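Putative sugar isomerase (Parabacteroides distasonis, PDB 3LMZ) probably acts as a sugar isomerase built on a TIM barrel, although its substrate and reaction remain unestablished. Local coordinates at residues Ala94-Tyr97 with Ala98-Gly102; Pro110-Glu113 with Leu114-Tyr117. All coordinates share one frame; numbering follows the deposited sequence. Where two conformers were deposited one is given.

Contact 1. Residues Ala94-Tyr97 with Ala98-Gly102; sequences AFDY and AKRVG
Ala98 touches the preceding turn through its backbone: its N donates to Ala94 O at 2.9 Å. The i to i+4 pattern of an alpha-helix continues with Lys99 N bonded to Phe95 O. The Lys99 chain is extended, its NZ hydrogen-bonded to a diethylene glycol molecule, probably from the crystallisation liquor.

Arg100 N bonds to Asp96 O at 2.9 Å. Its side chain then passes the carboxylate with its aliphatic part, CD lying 3.6 Å from Asp96 OD2. Asp96 OD2 and Arg100 NE stay 4.9 Å apart, so no salt bridge forms between them and any attraction is probably longer-range. Both distances are those of one of two Asp96 conformers. The guanidinium is engaged elsewhere, NH2 forming a salt bridge with Asp60.

Val101 N bonds to Tyr97 O. With CG1 anti to the backbone N (chi1 173°), Val101 CG2 lies beside that N and over one face of the Tyr97 ring, a CH-pi contact 4.0 Å from the centroid and 26° off the normal. Gly102, with phi 83°, is the C-prime residue of the Schellman motif ending the helix: Val103 N to Ala98 O, with a weak Gly102 N to Lys99 O.

Helix 88-101 is the crossover between parallel strands 76-85 and 105-110. Tyr97 packs on Val80 and Ile49 of strands 76-85 and 46-49, while Phe95 faces Lys121 and Val122 of helix 115-125.

Contact 2. Residues Pro110-Glu113 with Leu114-Tyr117; sequences PNYE and LLPY
Leu114 and Leu115 are joined to the preceding turn by two backbone hydrogen bonds, Leu114 N to Asn111 O at 2.9 Å and Leu115 N to Tyr112 O at 3.1 Å. Each spans three residues, the 3-10 spacing, and each donor stands more than 50° out of the acceptor's carbonyl plane. These i to i+3 bonds form the 3-10 turn that runs directly into helix 115-125. One further link runs through a water, which donates to Glu113 O at 2.9 Å and accepts a weak bond from Tyr117 N.

A polar side-chain bond braces the turn from within. Asn111 ND2 donates to Glu113 OE2 at 3.1 Å, lying on the syn side of the carboxylate but 32° out of its plane, whereas the oxygen is almost in the amide plane. Glu113 reaches back because CG sits between the backbone N and the carbonyl carbon (chi1 70°) and the chain bends again at chi2.

Three apolar contacts complete the turn. The two methyls of Leu115 part company: CD2 meets Pro110 CG at 4.0 Å, while CD1 lies at the edge of the Tyr112 ring, 4.4 Å from CD1 of that ring. Leu114 CD1 rests against Asn111 CB at 4.0 Å.

The turn joins the end of strand 105-110 to helix 115-125. Pro110 and Leu115 pack on Ile131 of strand 128-132, Leu114 and Tyr117 meet Ile91 of helix 88-101, and Tyr112 OH is hydrogen-bonded to Asp146 of helix 144-151.

Overall arrangement
From the N terminus, the chain passes through strand 76-85 and then helix 88-101, whose last turns hold contact 1. Strand 105-110 follows, and contact 2 closes the turn between it and helix 115-125. The two contacts are in series, neither nested nor crossed, and both are local to consecutive beta-alpha units of the TIM barrel. Contact 1 lies just before strand 105-110 and contact 2 at its far end. Their centres are 19 Å apart and their nearest atoms about 6 Å, without touching. Helices 88-101 and 115-125 connect them: side chains of each contact reach the helix that carries the other.

Contact 1. Residues Ala94-Tyr97 with Ala98-Gly102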
ATOM      1  N   ALA A  94      25.918 -21.981 -11.852  1.00 13.64           N
ATOM      2  CA  ALA A  94      24.794 -21.533 -11.006  1.00 12.71           C
ATOM      3  C   ALA A  94      24.665 -22.334  -9.703  1.00 12.90           C
ATOM      4  O   ALA A  94      24.401 -21.775  -8.672  1.00 13.43           O
ATOM      5  CB  ALA A  94      23.487 -21.604 -11.815  1.00 15.74           C
ATOM      6  N   PHE A  95      24.876 -23.650  -9.790  1.00 13.07           N
ATOM      7  CA  PHE A  95      24.769 -24.492  -8.605  1.00 12.95           C
ATOM      8  C   PHE A  95      25.947 -24.161  -7.676  1.00 14.88           C
ATOM      9  O   PHE A  95      25.758 -24.085  -6.467  1.00 14.41           O
ATOM     10  CB  PHE A  95      24.676 -25.982  -8.994  1.00 13.67           C
ATOM     11  CG  PHE A  95      23.297 -26.447  -9.255  1.00 12.08           C
ATOM     12  CD1 PHE A  95      22.697 -26.164 -10.453  1.00 11.26           C
ATOM     13  CD2 PHE A  95      22.569 -27.111  -8.296  1.00 12.61           C
ATOM     14  CE1 PHE A  95      21.402 -26.595 -10.703  1.00 12.04           C
ATOM     15  CE2 PHE A  95      21.284 -27.555  -8.527  1.00 12.31           C
ATOM     16  CZ  PHE A  95      20.686 -27.270  -9.751  1.00 12.96           C
ATOM     17  N   ASP A  96      27.144 -24.001  -8.219  0.50 14.12           N
ATOM     18  CA  ASP A  96      28.271 -23.693  -7.338  0.50 13.59           C
ATOM     19  C   ASP A  96      28.063 -22.318  -6.658  0.50 13.23           C
ATOM     20  O   ASP A  96      28.247 -22.163  -5.447  0.50 12.54           O
ATOM     21  CB  ASP A  96      29.592 -23.765  -8.106  0.50 12.96           C
ATOM     22  CG  ASP A  96      30.772 -23.402  -7.250  0.50 13.89           C
ATOM     23  OD1 ASP A  96      30.958 -23.993  -6.173  0.50 22.05           O
ATOM     24  OD2 ASP A  96      31.501 -22.482  -7.663  0.50 19.31           O
ATOM     25  N   TYR A  97      27.574 -21.346  -7.424  1.00 14.27           N
ATOM     26  CA  TYR A  97      27.247 -20.025  -6.866  1.00 13.00           C
ATOM     27  C   TYR A  97      26.212 -20.131  -5.739  1.00 13.37           C
ATOM     28  O   TYR A  97      26.423 -19.629  -4.627  1.00 14.71           O
ATOM     29  CB  TYR A  97      26.751 -19.175  -8.006  1.00 13.21           C
ATOM     30  CG  TYR A  97      26.041 -17.869  -7.639  1.00 13.39           C
ATOM     31  CD1 TYR A  97      26.746 -16.758  -7.189  1.00 13.71           C
ATOM     32  CD2 TYR A  97      24.697 -17.703  -7.961  1.00 14.65           C
ATOM     33  CE1 TYR A  97      26.097 -15.531  -6.984  1.00 13.45           C
ATOM     34  CE2 TYR A  97      24.017 -16.482  -7.752  1.00 13.71           C
ATOM     35  CZ  TYR A  97      24.704 -15.405  -7.294  1.00 15.22           C
ATOM     36  OH  TYR A  97      24.026 -14.207  -7.195  1.00 14.23           O
ATOM     37  N   ALA A  98      25.128 -20.897  -5.965  1.00 13.07           N
ATOM     38  CA  ALA A  98      24.166 -21.072  -4.889  1.00 14.13           C
ATOM     39  C   ALA A  98      24.807 -21.617  -3.592  1.00 13.36           C
ATOM     40  O   ALA A  98      24.525 -21.190  -2.504  1.00 14.27           O
ATOM     41  CB  ALA A  98      23.024 -21.925  -5.317  1.00 14.57           C
ATOM     42  N   LYS A  99      25.681 -22.595  -3.779  1.00 13.46           N
ATOM     43  CA  LYS A  99      26.330 -23.200  -2.616  1.00 11.63           C
ATOM     44  C   LYS A  99      27.205 -22.181  -1.903  1.00 13.96           C
ATOM     45  O   LYS A  99      27.229 -22.106  -0.666  1.00 15.30           O
ATOM     46  CB  LYS A  99      27.170 -24.415  -3.061  1.00 13.31           C
ATOM     47  CG  LYS A  99      27.906 -25.130  -1.928  1.00 14.39           C
ATOM     48  CD  LYS A  99      28.488 -26.475  -2.354  1.00 16.68           C
ATOM     49  CE  LYS A  99      29.207 -27.167  -1.204  1.00 17.20           C
ATOM     50  NZ  LYS A  99      29.756 -28.489  -1.616  1.00 16.93           N
ATOM     51  N   ARG A 100      27.952 -21.410  -2.693  1.00 13.73           N
ATOM     52  CA  ARG A 100      28.844 -20.386  -2.126  1.00 13.67           C
ATOM     53  C   ARG A 100      28.064 -19.285  -1.371  1.00 15.87           C
ATOM     54  O   ARG A 100      28.535 -18.727  -0.410  1.00 15.73           O
ATOM     55  CB  ARG A 100      29.685 -19.747  -3.214  1.00 15.08           C
ATOM     56  CG  ARG A 100      30.731 -20.694  -3.812  1.00 14.57           C
ATOM     57  CD  ARG A 100      31.611 -20.087  -4.918  1.00 16.15           C
ATOM     58  NE  ARG A 100      32.450 -19.037  -4.383  1.00 19.28           N
ATOM     59  CZ  ARG A 100      32.439 -17.745  -4.755  1.00 16.81           C
ATOM     60  NH1 ARG A 100      31.693 -17.312  -5.789  1.00 18.21           N
ATOM     61  NH2 ARG A 100      33.234 -16.914  -4.104  1.00 14.02           N
ATOM     62  N   VAL A 101      26.869 -18.975  -1.862  1.00 14.28           N
ATOM     63  CA  VAL A 101      26.010 -17.904  -1.317  1.00 13.71           C
ATOM     64  C   VAL A 101      25.230 -18.469  -0.123  1.00 13.59           C
ATOM     65  O   VAL A 101      24.693 -17.711   0.664  1.00 16.69           O
ATOM     66  CB  VAL A 101      25.060 -17.331  -2.427  1.00 14.32           C
ATOM     67  CG1 VAL A 101      24.047 -16.337  -1.882  1.00 15.76           C
ATOM     68  CG2 VAL A 101      25.908 -16.609  -3.474  1.00 16.66           C
ATOM     69  N   GLY A 102      25.168 -19.799   0.036  1.00 14.93           N
ATOM     70  CA  GLY A 102      24.518 -20.434   1.186  1.00 16.61           C
ATOM     71  C   GLY A 102      23.016 -20.585   1.076  1.00 17.56           C
ATOM     72  O   GLY A 102      22.332 -20.604   2.090  1.00 22.37           O
TER

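Contact 2. Residues Pro110-Glu113 with Leu114-Tyr117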
ATOM      1  N   PRO A 110      16.125 -22.886 -17.470  1.00 13.22           N
ATOM      2  CA  PRO A 110      17.017 -23.781 -18.280  1.00 12.13           C
ATOM      3  C   PRO A 110      16.376 -24.116 -19.615  1.00 13.91           C
ATOM      4  O   PRO A 110      15.156 -24.407 -19.658  1.00 15.76           O
ATOM      5  CB  PRO A 110      17.111 -25.011 -17.419  1.00 13.49           C
ATOM      6  CG  PRO A 110      15.798 -25.071 -16.700  1.00 15.24           C
ATOM      7  CD  PRO A 110      15.246 -23.664 -16.590  1.00 15.13           C
ATOM      8  N   ASN A 111      17.180 -24.199 -20.665  1.00 14.99           N
ATOM      9  CA  ASN A 111      16.670 -24.696 -21.942  1.00 15.35           C
ATOM     10  C   ASN A 111      16.037 -26.088 -21.678  1.00 15.83           C
ATOM     11  O   ASN A 111      16.514 -26.883 -20.839  1.00 13.59           O
ATOM     12  CB  ASN A 111      17.823 -24.886 -22.957  1.00 15.47           C
ATOM     13  CG  ASN A 111      18.425 -23.577 -23.446  1.00 18.68           C
ATOM     14  OD1 ASN A 111      18.157 -22.519 -22.907  1.00 19.54           O
ATOM     15  ND2 ASN A 111      19.254 -23.658 -24.488  1.00 19.97           N
ATOM     16  N   TYR A 112      14.959 -26.402 -22.379  1.00 15.22           N
ATOM     17  CA  TYR A 112      14.265 -27.700 -22.149  1.00 14.53           C
ATOM     18  C   TYR A 112      15.216 -28.886 -22.196  1.00 15.80           C
ATOM     19  O   TYR A 112      15.098 -29.797 -21.411  1.00 14.82           O
ATOM     20  CB  TYR A 112      13.192 -27.959 -23.241  1.00 17.45           C
ATOM     21  CG  TYR A 112      11.910 -27.161 -23.120  1.00 18.22           C
ATOM     22  CD1 TYR A 112      11.167 -27.131 -21.969  1.00 15.85           C
ATOM     23  CD2 TYR A 112      11.366 -26.527 -24.237  1.00 25.43           C
ATOM     24  CE1 TYR A 112      10.019 -26.391 -21.872  1.00 18.02           C
ATOM     25  CE2 TYR A 112      10.166 -25.804 -24.157  1.00 24.13           C
ATOM     26  CZ  TYR A 112       9.500 -25.737 -22.960  1.00 23.05           C
ATOM     27  OH  TYR A 112       8.305 -25.039 -22.785  1.00 25.08           O
ATOM     28  N   GLU A 113      16.125 -28.876 -23.151  1.00 15.09           N
ATOM     29  CA  GLU A 113      17.016 -30.032 -23.335  1.00 15.15           C
ATOM     30  C   GLU A 113      17.977 -30.228 -22.193  1.00 11.93           C
ATOM     31  O   GLU A 113      18.657 -31.257 -22.113  1.00 14.95           O
ATOM     32  CB  GLU A 113      17.770 -29.952 -24.682  1.00 14.43           C
ATOM     33  CG  GLU A 113      18.836 -28.903 -24.831  1.00 18.12           C
ATOM     34  CD  GLU A 113      18.334 -27.493 -25.202  1.00 22.89           C
ATOM     35  OE1 GLU A 113      17.089 -27.255 -25.335  1.00 19.90           O
ATOM     36  OE2 GLU A 113      19.238 -26.604 -25.384  1.00 26.77           O
ATOM     37  N   LEU A 114      18.107 -29.219 -21.350  1.00 11.58           N
ATOM     38  CA  LEU A 114      18.963 -29.257 -20.177  1.00 13.69           C
ATOM     39  C   LEU A 114      18.302 -29.715 -18.897  1.00 12.90           C
ATOM     40  O   LEU A 114      18.981 -29.831 -17.860  1.00 13.22           O
ATOM     41  CB  LEU A 114      19.655 -27.910 -19.946  1.00 14.40           C
ATOM     42  CG  LEU A 114      20.574 -27.428 -21.064  1.00 16.03           C
ATOM     43  CD1 LEU A 114      21.025 -25.987 -20.832  1.00 16.68           C
ATOM     44  CD2 LEU A 114      21.766 -28.395 -21.241  1.00 17.49           C
ATOM     45  N   LEU A 115      17.001 -30.015 -18.933  1.00 13.49           N
ATOM     46  CA  LEU A 115      16.315 -30.510 -17.754  1.00 15.05           C
ATOM     47  C   LEU A 115      16.924 -31.788 -17.148  1.00 14.76           C
ATOM     48  O   LEU A 115      17.065 -31.907 -15.924  1.00 15.09           O
ATOM     49  CB  LEU A 115      14.834 -30.675 -18.039  1.00 15.62           C
ATOM     50  CG  LEU A 115      14.075 -29.323 -18.095  1.00 18.45           C
ATOM     51  CD1 LEU A 115      12.695 -29.545 -18.680  1.00 18.34           C
ATOM     52  CD2 LEU A 115      14.003 -28.610 -16.787  1.00 19.55           C
ATOM     53  N   PRO A 116      17.361 -32.746 -17.990  1.00 16.38           N
ATOM     54  CA  PRO A 116      18.068 -33.895 -17.393  1.00 16.74           C
ATOM     55  C   PRO A 116      19.333 -33.511 -16.598  1.00 15.33           C
ATOM     56  O   PRO A 116      19.658 -34.078 -15.550  1.00 14.81           O
ATOM     57  CB  PRO A 116      18.422 -34.745 -18.614  1.00 15.06           C
ATOM     58  CG  PRO A 116      17.363 -34.381 -19.633  1.00 16.34           C
ATOM     59  CD  PRO A 116      17.095 -32.907 -19.442  1.00 13.99           C
ATOM     60  N   TYR A 117      20.067 -32.508 -17.083  1.00 13.50           N
ATOM     61  CA  TYR A 117      21.232 -32.043 -16.357  1.00 13.76           C
ATOM     62  C   TYR A 117      20.866 -31.333 -15.050  1.00 13.06           C
ATOM     63  O   TYR A 117      21.521 -31.503 -14.022  1.00 13.72           O
ATOM     64  CB  TYR A 117      22.084 -31.155 -17.274  1.00 14.48           C
ATOM     65  CG  TYR A 117      23.510 -30.989 -16.767  1.00 14.80           C
ATOM     66  CD1 TYR A 117      24.417 -32.013 -16.910  1.00 16.57           C
ATOM     67  CD2 TYR A 117      23.951 -29.814 -16.201  1.00 14.20           C
ATOM     68  CE1 TYR A 117      25.722 -31.919 -16.474  1.00 19.50           C
ATOM     69  CE2 TYR A 117      25.268 -29.687 -15.724  1.00 13.82           C
ATOM     70  CZ  TYR A 117      26.161 -30.746 -15.918  1.00 14.81           C
ATOM     71  OH  TYR A 117      27.476 -30.676 -15.446  1.00 17.39           O
TER
HETATM   72  O   HOH W   1      20.539 -32.288 -20.207  1.00 22.39           O